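Glycoside Hydrolase (Bacteroides uniformis, PDB 5T99) probably hydrolyses galactosidic linkages of agarose-derived oligosaccharides as a family 2 glycoside hydrolase, and binds the galactose mimic D-galacto-isofagomine. Local coordinates at residues Phe309-His315 with Asn343-His349; Leu365-Ala371 with Ser408-Ser413. One frame throughout, in Å; residues are numbered along the deposited sequence.

Contact 1 (Phe309-His315 with Asn343-His349); sequences FNGVCLH and NAIRTSH. With GIF (D-galacto-isofagomine), chain C; EDO (1,2-ethanediol), chain Q.
Ser348, just past the C-terminal end of strand 344-346, meets Cys313 at the end of the neighbouring parallel strand, with Ser348 OG 3.5 Å from Cys313 CB. The Ser348 hydroxyl sits between its own backbone N and carbonyl carbon (chi1 50°), and from there OG makes a weak hydrogen bond to Leu314 O at 2.9 Å. A 1,2-ethanediol molecule, probably from the crystallisation liquor, donates a hydrogen bond from its O2 to the same carbonyl oxygen. Cys313 turns its sulfur into the barrel, where SG lies at the edge of the Arg346 guanidinium, 3.7 Å from NH1; salt bridges to Glu370 and Glu494 hold that guanidinium. Two residues earlier along both strands, Ala344 puts its methyl on the same inner face, CB 4.1 Å from Gly311 CA and 4.1 Å from CD1 of the Phe309 ring. The backbones pair through Val312, whose N reaches Ala344 O at 3.1 Å and whose O takes Arg346 N at 2.9 Å. Beyond Ser348 a cis peptide leads to His349, whose NE2 hydrogen-bonds O2 of D-galacto-isofagomine at 2.7 Å. Helix 327-339 connects the strands as a beta-alpha-beta crossover; strand 549-552 flanks 309-313, and strand 366-370 flanks 344-346.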
ATOM      1  N   PHE A 309     -13.134  11.551   1.296  1.00 20.10           N
ATOM      2  CA  PHE A 309     -11.840  10.926   1.073  1.00 18.90           C
ATOM      3  C   PHE A 309     -10.699  11.944   1.143  1.00 18.19           C
ATOM      4  O   PHE A 309     -10.483  12.732   0.222  1.00 18.46           O
ATOM      5  CB  PHE A 309     -11.807  10.180  -0.269  1.00 18.67           C
ATOM      6  CG  PHE A 309     -12.970   9.256  -0.486  1.00 18.19           C
ATOM      7  CD1 PHE A 309     -13.359   8.355   0.497  1.00 18.51           C
ATOM      8  CD2 PHE A 309     -13.663   9.271  -1.685  1.00 18.26           C
ATOM      9  CE1 PHE A 309     -14.437   7.500   0.292  1.00 18.67           C
ATOM     10  CE2 PHE A 309     -14.732   8.418  -1.903  1.00 18.75           C
ATOM     11  CZ  PHE A 309     -15.125   7.529  -0.913  1.00 18.46           C
ATOM     12  N   ASN A 310      -9.998  11.928   2.270  1.00 17.54           N
ATOM     13  CA  ASN A 310      -8.645  12.464   2.388  1.00 16.94           C
ATOM     14  C   ASN A 310      -7.712  11.339   1.995  1.00 16.63           C
ATOM     15  O   ASN A 310      -7.163  10.648   2.855  1.00 16.43           O
ATOM     16  CB  ASN A 310      -8.347  12.870   3.826  1.00 16.87           C
ATOM     17  CG  ASN A 310      -9.228  13.984   4.308  1.00 17.18           C
ATOM     18  OD1 ASN A 310      -9.779  14.744   3.517  1.00 17.93           O
ATOM     19  ND2 ASN A 310      -9.374  14.087   5.618  1.00 17.63           N
ATOM     20  N   GLY A 311      -7.526  11.166   0.686  1.00 16.54           N
ATOM     21  CA  GLY A 311      -6.939   9.944   0.137  1.00 16.10           C
ATOM     22  C   GLY A 311      -5.551  10.098  -0.427  1.00 15.62           C
ATOM     23  O   GLY A 311      -5.113  11.200  -0.729  1.00 15.31           O
ATOM     24  N   VAL A 312      -4.875   8.966  -0.586  1.00 15.53           N
ATOM     25  CA  VAL A 312      -3.577   8.913  -1.238  1.00 15.90           C
ATOM     26  C   VAL A 312      -3.507   7.700  -2.163  1.00 16.01           C
ATOM     27  O   VAL A 312      -4.112   6.652  -1.884  1.00 15.92           O
ATOM     28  CB  VAL A 312      -2.401   8.887  -0.229  1.00 15.58           C
ATOM     29  CG1 VAL A 312      -2.508  10.055   0.735  1.00 15.92           C
ATOM     30  CG2 VAL A 312      -2.347   7.583   0.543  1.00 15.74           C
ATOM     31  N   CYS A 313      -2.796   7.871  -3.276  1.00 15.78           N
ATOM     32  CA  CYS A 313      -2.386   6.757  -4.099  1.00 16.33           C
ATOM     33  C   CYS A 313      -1.069   6.285  -3.551  1.00 16.52           C
ATOM     34  O   CYS A 313      -0.253   7.106  -3.119  1.00 17.23           O
ATOM     35  CB  CYS A 313      -2.211   7.180  -5.558  1.00 16.53           C
ATOM     36  SG  CYS A 313      -3.729   7.789  -6.295  1.00 17.04           S
ATOM     37  N   LEU A 314      -0.852   4.976  -3.581  1.00 16.88           N
ATOM     38  CA  LEU A 314       0.412   4.372  -3.162  1.00 17.20           C
ATOM     39  C   LEU A 314       0.775   3.271  -4.135  1.00 17.22           C
ATOM     40  O   LEU A 314      -0.096   2.462  -4.505  1.00 17.30           O
ATOM     41  CB  LEU A 314       0.287   3.759  -1.761  1.00 17.46           C
ATOM     42  CG  LEU A 314       0.146   4.677  -0.549  1.00 17.61           C
ATOM     43  CD1 LEU A 314      -0.116   3.860   0.708  1.00 17.72           C
ATOM     44  CD2 LEU A 314       1.395   5.509  -0.367  1.00 17.74           C
ATOM     45  N   HIS A 315       2.045   3.237  -4.552  1.00 16.99           N
ATOM     46  CA  HIS A 315       2.574   2.075  -5.258  1.00 16.50           C
ATOM     47  C   HIS A 315       3.035   1.045  -4.255  1.00 16.26           C
ATOM     48  O   HIS A 315       3.259   1.357  -3.096  1.00 15.83           O
ATOM     49  CB  HIS A 315       3.681   2.438  -6.253  1.00 16.56           C
ATOM     50  CG  HIS A 315       3.158   2.843  -7.598  1.00 16.59           C
ATOM     51  ND1 HIS A 315       2.384   2.006  -8.376  1.00 16.48           N
ATOM     52  CD2 HIS A 315       3.285   4.000  -8.297  1.00 16.33           C
ATOM     53  CE1 HIS A 315       2.050   2.632  -9.491  1.00 16.30           C
ATOM     54  NE2 HIS A 315       2.588   3.840  -9.471  1.00 16.27           N
ATOM     55  N   ASN A 343      -7.514   9.029   5.426  1.00 17.38           N
ATOM     56  CA  ASN A 343      -8.519   8.019   5.768  1.00 17.10           C
ATOM     57  C   ASN A 343      -8.835   7.063   4.607  1.00 17.11           C
ATOM     58  O   ASN A 343      -9.726   6.217   4.729  1.00 17.26           O
ATOM     59  CB  ASN A 343      -9.805   8.708   6.232  1.00 16.93           C
ATOM     60  CG  ASN A 343     -10.535   9.401   5.100  1.00 17.01           C
ATOM     61  OD1 ASN A 343      -9.914   9.820   4.129  1.00 16.99           O
ATOM     62  ND2 ASN A 343     -11.857   9.521   5.215  1.00 17.14           N
ATOM     63  N   ALA A 344      -8.131   7.195   3.485  1.00 17.11           N
ATOM     64  CA  ALA A 344      -8.475   6.444   2.277  1.00 16.85           C
ATOM     65  C   ALA A 344      -7.276   6.182   1.376  1.00 16.66           C
ATOM     66  O   ALA A 344      -6.367   6.995   1.301  1.00 16.27           O
ATOM     67  CB  ALA A 344      -9.558   7.175   1.513  1.00 16.92           C
ATOM     68  N   ILE A 345      -7.294   5.031   0.709  1.00 16.64           N
ATOM     69  CA  ILE A 345      -6.195   4.581  -0.140  1.00 16.80           C
ATOM     70  C   ILE A 345      -6.754   4.208  -1.512  1.00 16.91           C
ATOM     71  O   ILE A 345      -7.779   3.545  -1.599  1.00 16.67           O
ATOM     72  CB  ILE A 345      -5.481   3.329   0.433  1.00 16.92           C
ATOM     73  CG1 ILE A 345      -5.096   3.501   1.911  1.00 17.11           C
ATOM     74  CG2 ILE A 345      -4.250   2.984  -0.404  1.00 16.92           C
ATOM     75  CD1 ILE A 345      -4.018   4.529   2.191  1.00 17.33           C
ATOM     76  N   ARG A 346      -6.071   4.625  -2.576  1.00 17.15           N
ATOM     77  CA  ARG A 346      -6.325   4.116  -3.932  1.00 16.78           C
ATOM     78  C   ARG A 346      -5.153   3.221  -4.294  1.00 16.15           C
ATOM     79  O   ARG A 346      -4.025   3.701  -4.264  1.00 16.11           O
ATOM     80  CB  ARG A 346      -6.426   5.284  -4.912  1.00 17.22           C
ATOM     81  CG  ARG A 346      -6.577   4.887  -6.380  1.00 17.69           C
ATOM     82  CD  ARG A 346      -7.230   5.988  -7.218  1.00 17.99           C
ATOM     83  NE  ARG A 346      -7.312   5.601  -8.632  1.00 18.56           N
ATOM     84  CZ  ARG A 346      -6.501   6.009  -9.619  1.00 19.39           C
ATOM     85  NH1 ARG A 346      -5.508   6.891  -9.422  1.00 19.83           N
ATOM     86  NH2 ARG A 346      -6.685   5.529 -10.842  1.00 19.56           N
ATOM     87  N   THR A 347      -5.392   1.954  -4.654  1.00 15.32           N
ATOM     88  CA  THR A 347      -4.283   1.017  -4.961  1.00 14.84           C
ATOM     89  C   THR A 347      -3.779   1.146  -6.411  1.00 15.41           C
ATOM     90  O   THR A 347      -3.853   0.215  -7.227  1.00 15.60           O
ATOM     91  CB  THR A 347      -4.588  -0.464  -4.591  1.00 14.14           C
ATOM     92  OG1 THR A 347      -5.475  -1.074  -5.531  1.00 13.20           O
ATOM     93  CG2 THR A 347      -5.186  -0.560  -3.213  1.00 14.25           C
ATOM     94  N   SER A 348      -3.254   2.326  -6.713  1.00 15.85           N
ATOM     95  CA  SER A 348      -2.644   2.627  -8.005  1.00 16.64           C
ATOM     96  C   SER A 348      -1.548   1.615  -8.360  1.00 16.73           C
ATOM     97  O   SER A 348      -0.635   1.447  -7.548  1.00 16.76           O
ATOM     98  CB  SER A 348      -1.986   3.990  -7.889  1.00 16.80           C
ATOM     99  OG  SER A 348      -1.178   4.020  -6.719  1.00 16.60           O
ATOM    100  N   HIS A 349      -1.601   0.908  -9.498  1.00 17.38           N
ATOM    101  CA  HIS A 349      -2.769   0.713 -10.381  1.00 17.79           C
ATOM    102  C   HIS A 349      -2.898  -0.800 -10.629  1.00 17.55           C
ATOM    103  O   HIS A 349      -2.703  -1.308 -11.748  1.00 17.33           O
ATOM    104  CB  HIS A 349      -2.601   1.452 -11.713  1.00 18.04           C
ATOM    105  CG  HIS A 349      -2.268   2.896 -11.566  1.00 18.83           C
ATOM    106  ND1 HIS A 349      -3.194   3.840 -11.178  1.00 20.08           N
ATOM    107  CD2 HIS A 349      -1.110   3.566 -11.768  1.00 19.32           C
ATOM    108  CE1 HIS A 349      -2.619   5.031 -11.141  1.00 19.65           C
ATOM    109  NE2 HIS A 349      -1.354   4.890 -11.491  1.00 19.58           N
TER
HETATM  110  C   GIF C 901      -0.891   8.041 -13.531  1.00 18.07           C
HETATM  111  N   GIF C 901      -1.173   9.466 -13.623  1.00 18.35           N
HETATM  112  O   GIF C 901       1.953  12.425 -12.699  1.00 18.41           O
HETATM  113  C1  GIF C 901       0.211   7.793 -12.520  1.00 17.93           C
HETATM  114  O1  GIF C 901       2.007   8.357 -14.015  1.00 18.58           O
HETATM  115  C2  GIF C 901       1.413   8.703 -12.766  1.00 18.30           C
HETATM  116  O2  GIF C 901       0.623   6.431 -12.603  1.00 16.65           O
HETATM  117  C3  GIF C 901       1.012  10.175 -12.777  1.00 18.41           C
HETATM  118  C4  GIF C 901      -0.092  10.420 -13.800  1.00 18.45           C
HETATM  119  C5  GIF C 901       2.218  11.066 -13.075  1.00 18.53           C
HETATM  120  C1  EDO Q 915      -0.267  -1.010  -1.768  1.00 24.79           C
HETATM  121  O1  EDO Q 915       0.215  -1.750  -2.883  1.00 24.71           O
HETATM  122  C2  EDO Q 915      -0.728   0.371  -2.213  1.00 25.01           C
HETATM  123  O2  EDO Q 915      -1.529   0.290  -3.399  1.00 24.78           O

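Contact 2 (Leu365-Ala371 with Ser408-Ser413); sequences LVVLDEA and SVIMWS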
ATOM      1  N   LEU A 365      -8.997   2.164   7.305  1.00 15.71           N
ATOM      2  CA  LEU A 365      -8.885   2.927   6.068  1.00 15.80           C
ATOM      3  C   LEU A 365      -9.795   2.342   4.993  1.00 15.74           C
ATOM      4  O   LEU A 365      -9.878   1.127   4.854  1.00 16.15           O
ATOM      5  CB  LEU A 365      -7.445   2.886   5.561  1.00 15.94           C
ATOM      6  CG  LEU A 365      -6.385   3.538   6.448  1.00 15.99           C
ATOM      7  CD1 LEU A 365      -5.001   3.172   5.924  1.00 16.34           C
ATOM      8  CD2 LEU A 365      -6.549   5.053   6.505  1.00 15.82           C
ATOM      9  N   VAL A 366     -10.455   3.201   4.216  1.00 15.16           N
ATOM     10  CA  VAL A 366     -11.273   2.733   3.101  1.00 14.37           C
ATOM     11  C   VAL A 366     -10.396   2.654   1.865  1.00 14.36           C
ATOM     12  O   VAL A 366      -9.478   3.461   1.705  1.00 14.93           O
ATOM     13  CB  VAL A 366     -12.569   3.552   2.900  1.00 14.22           C
ATOM     14  CG1 VAL A 366     -13.480   3.341   4.101  1.00 14.19           C
ATOM     15  CG2 VAL A 366     -12.321   5.040   2.677  1.00 14.04           C
ATOM     16  N   VAL A 367     -10.659   1.665   1.012  1.00 13.83           N
ATOM     17  CA  VAL A 367      -9.796   1.335  -0.107  1.00 13.51           C
ATOM     18  C   VAL A 367     -10.536   1.232  -1.452  1.00 13.63           C
ATOM     19  O   VAL A 367     -11.585   0.592  -1.550  1.00 13.39           O
ATOM     20  CB  VAL A 367      -9.045   0.019   0.157  1.00 13.59           C
ATOM     21  CG1 VAL A 367      -8.178  -0.365  -1.038  1.00 13.60           C
ATOM     22  CG2 VAL A 367      -8.192   0.133   1.417  1.00 13.86           C
ATOM     23  N   LEU A 368      -9.952   1.863  -2.477  1.00 13.69           N
ATOM     24  CA  LEU A 368     -10.314   1.661  -3.873  1.00 13.55           C
ATOM     25  C   LEU A 368      -9.336   0.643  -4.447  1.00 13.65           C
ATOM     26  O   LEU A 368      -8.153   0.940  -4.619  1.00 13.83           O
ATOM     27  CB  LEU A 368     -10.234   2.969  -4.650  1.00 13.58           C
ATOM     28  CG  LEU A 368     -11.376   3.967  -4.449  1.00 13.74           C
ATOM     29  CD1 LEU A 368     -11.586   4.289  -2.981  1.00 13.82           C
ATOM     30  CD2 LEU A 368     -11.135   5.245  -5.250  1.00 13.63           C
ATOM     31  N   ASP A 369      -9.841  -0.548  -4.744  1.00 13.53           N
ATOM     32  CA  ASP A 369      -9.027  -1.707  -5.100  1.00 13.70           C
ATOM     33  C   ASP A 369      -8.993  -1.766  -6.630  1.00 14.03           C
ATOM     34  O   ASP A 369     -10.021  -2.064  -7.267  1.00 14.34           O
ATOM     35  CB  ASP A 369      -9.701  -2.938  -4.491  1.00 14.01           C
ATOM     36  CG  ASP A 369      -8.792  -4.135  -4.337  1.00 14.35           C
ATOM     37  OD1 ASP A 369      -7.654  -4.144  -4.850  1.00 14.32           O
ATOM     38  OD2 ASP A 369      -9.269  -5.111  -3.693  1.00 14.81           O
ATOM     39  N   GLU A 370      -7.834  -1.446  -7.220  1.00 14.10           N
ATOM     40  CA  GLU A 370      -7.719  -1.177  -8.666  1.00 14.12           C
ATOM     41  C   GLU A 370      -7.071  -2.333  -9.430  1.00 14.31           C
ATOM     42  O   GLU A 370      -6.044  -2.847  -9.026  1.00 14.25           O
ATOM     43  CB  GLU A 370      -6.945   0.119  -8.910  1.00 14.36           C
ATOM     44  CG  GLU A 370      -6.961   0.598 -10.361  1.00 14.44           C
ATOM     45  CD  GLU A 370      -6.628   2.069 -10.504  1.00 14.68           C
ATOM     46  OE1 GLU A 370      -5.427   2.428 -10.458  1.00 14.62           O
ATOM     47  OE2 GLU A 370      -7.580   2.872 -10.658  1.00 14.88           O
ATOM     48  N   ALA A 371      -7.671  -2.721 -10.547  1.00 14.70           N
ATOM     49  CA  ALA A 371      -7.278  -3.940 -11.244  1.00 15.37           C
ATOM     50  C   ALA A 371      -6.154  -3.745 -12.268  1.00 15.65           C
ATOM     51  O   ALA A 371      -5.218  -4.546 -12.290  1.00 15.71           O
ATOM     52  CB  ALA A 371      -8.492  -4.561 -11.933  1.00 15.76           C
ATOM     53  N   SER A 408     -12.357  -2.905   4.509  1.00 13.23           N
ATOM     54  CA  SER A 408     -11.683  -1.701   4.023  1.00 13.44           C
ATOM     55  C   SER A 408     -12.062  -1.371   2.579  1.00 13.45           C
ATOM     56  O   SER A 408     -12.160  -0.216   2.234  1.00 13.46           O
ATOM     57  CB  SER A 408     -10.155  -1.831   4.138  1.00 13.37           C
ATOM     58  OG  SER A 408      -9.664  -2.908   3.357  1.00 13.56           O
ATOM     59  N   VAL A 409     -12.282  -2.380   1.741  1.00 13.79           N
ATOM     60  CA  VAL A 409     -12.516  -2.145   0.299  1.00 13.68           C
ATOM     61  C   VAL A 409     -13.925  -1.602   0.083  1.00 13.45           C
ATOM     62  O   VAL A 409     -14.896  -2.219   0.514  1.00 13.27           O
ATOM     63  CB  VAL A 409     -12.314  -3.424  -0.546  1.00 13.38           C
ATOM     64  CG1 VAL A 409     -12.613  -3.152  -2.008  1.00 13.27           C
ATOM     65  CG2 VAL A 409     -10.892  -3.928  -0.385  1.00 13.41           C
ATOM     66  N   ILE A 410     -14.020  -0.443  -0.559  1.00 13.29           N
ATOM     67  CA  ILE A 410     -15.317   0.180  -0.833  1.00 13.40           C
ATOM     68  C   ILE A 410     -15.637   0.361  -2.304  1.00 13.52           C
ATOM     69  O   ILE A 410     -16.798   0.607  -2.624  1.00 14.53           O
ATOM     70  CB  ILE A 410     -15.491   1.538  -0.101  1.00 13.36           C
ATOM     71  CG1 ILE A 410     -14.372   2.538  -0.459  1.00 13.31           C
ATOM     72  CG2 ILE A 410     -15.536   1.296   1.402  1.00 13.57           C
ATOM     73  CD1 ILE A 410     -14.665   3.967  -0.052  1.00 13.11           C
ATOM     74  N   MET A 411     -14.649   0.269  -3.189  1.00 13.29           N
ATOM     75  CA  MET A 411     -14.894   0.329  -4.623  1.00 13.50           C
ATOM     76  C   MET A 411     -13.983  -0.640  -5.384  1.00 13.59           C
ATOM     77  O   MET A 411     -12.895  -0.966  -4.925  1.00 14.09           O
ATOM     78  CB  MET A 411     -14.655   1.737  -5.154  1.00 13.60           C
ATOM     79  CG  MET A 411     -15.356   2.865  -4.421  1.00 13.55           C
ATOM     80  SD  MET A 411     -15.244   4.369  -5.414  1.00 14.34           S
ATOM     81  CE  MET A 411     -15.613   5.653  -4.221  1.00 14.29           C
ATOM     82  N   TRP A 412     -14.449  -1.098  -6.540  1.00 13.56           N
ATOM     83  CA  TRP A 412     -13.631  -1.821  -7.507  1.00 13.63           C
ATOM     84  C   TRP A 412     -13.291  -0.862  -8.647  1.00 14.06           C
ATOM     85  O   TRP A 412     -14.171  -0.483  -9.419  1.00 14.38           O
ATOM     86  CB  TRP A 412     -14.380  -3.036  -8.058  1.00 13.32           C
ATOM     87  CG  TRP A 412     -14.905  -3.958  -7.013  1.00 13.29           C
ATOM     88  CD1 TRP A 412     -16.208  -4.144  -6.675  1.00 13.27           C
ATOM     89  CD2 TRP A 412     -14.143  -4.811  -6.157  1.00 13.23           C
ATOM     90  NE1 TRP A 412     -16.308  -5.068  -5.675  1.00 13.22           N
ATOM     91  CE2 TRP A 412     -15.055  -5.495  -5.334  1.00 13.28           C
ATOM     92  CE3 TRP A 412     -12.773  -5.071  -6.013  1.00 13.37           C
ATOM     93  CZ2 TRP A 412     -14.647  -6.426  -4.370  1.00 13.59           C
ATOM     94  CZ3 TRP A 412     -12.363  -5.997  -5.060  1.00 13.32           C
ATOM     95  CH2 TRP A 412     -13.297  -6.663  -4.248  1.00 13.49           C
ATOM     96  N   SER A 413     -12.029  -0.441  -8.743  1.00 14.47           N
ATOM     97  CA  SER A 413     -11.599   0.442  -9.837  1.00 14.36           C
ATOM     98  C   SER A 413     -11.134  -0.433 -11.001  1.00 14.56           C
ATOM     99  O   SER A 413     -10.166  -1.185 -10.865  1.00 14.32           O
ATOM    100  CB  SER A 413     -10.493   1.391  -9.379  1.00 14.32           C
ATOM    101  OG  SER A 413     -10.169   2.343 -10.380  1.00 14.27           O
TER
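Glu370 and Ser413 close the tight end of this strand pair: Glu370 OE2 accepts from Ser413 OG at 2.7 Å through its anti lone pair, the one away from OE1. With CG anti to the backbone N (chi1 -171°) and the chain extended beyond it, Glu370 runs alongside Ser413 into the barrel, where its carboxylate also salt-bridges Arg346 and hydrogen-bonds His349. Shortened to an alanine, this position would probably leave the Ser413 hydroxyl without its acceptor and Arg346 and His349 without this carboxylate. On the outer face Asp369 lies beside Trp412, OD2 3.5 Å from CZ3 and the carboxylate and indole planes 29° apart, while Trp412 NE1 bonds to Asp442. The looser part is the middle, at a beta bulge: Val367 O takes Ile410 N at 2.8 Å but holds Met411 N only weakly at 3.5 Å, and Leu368 CG rests 4.0 Å from Met411 SD. Packing tightens again at Val366, whose CB is 3.6 Å from Ile410 CD1. Neither part faces solvent, since every touching residue is buried. Helix 388-403 links the strands and covers Asp369 and Trp412, helix 354-363 packs on Val367 and Ser408, and strand 344-346 pairs with the far edge of 366-370.

Overall arrangement
Contacts 1 and 2 are two strand pairings of one TIM barrel, their centres 9 Å apart, bridged by the pairing of 344-346 with 366-370. Glu370 of contact 2 ties them together: its OE2 forms a salt bridge with Arg346 NH2 at 2.8 Å, and its OE1 is 2.7 Å from His349 ND1, a probable hydrogen bond. Its side chain stays about 8 Å from D-galacto-isofagomine, so it probably acts from the second shell, helping to orient His349. Arg346 also bridges to Glu494, itself bonded to the ligand. At the opposite end of the strands, Phe309 CE1 packs 3.6 Å from Ile410 CD1 in the barrel interior.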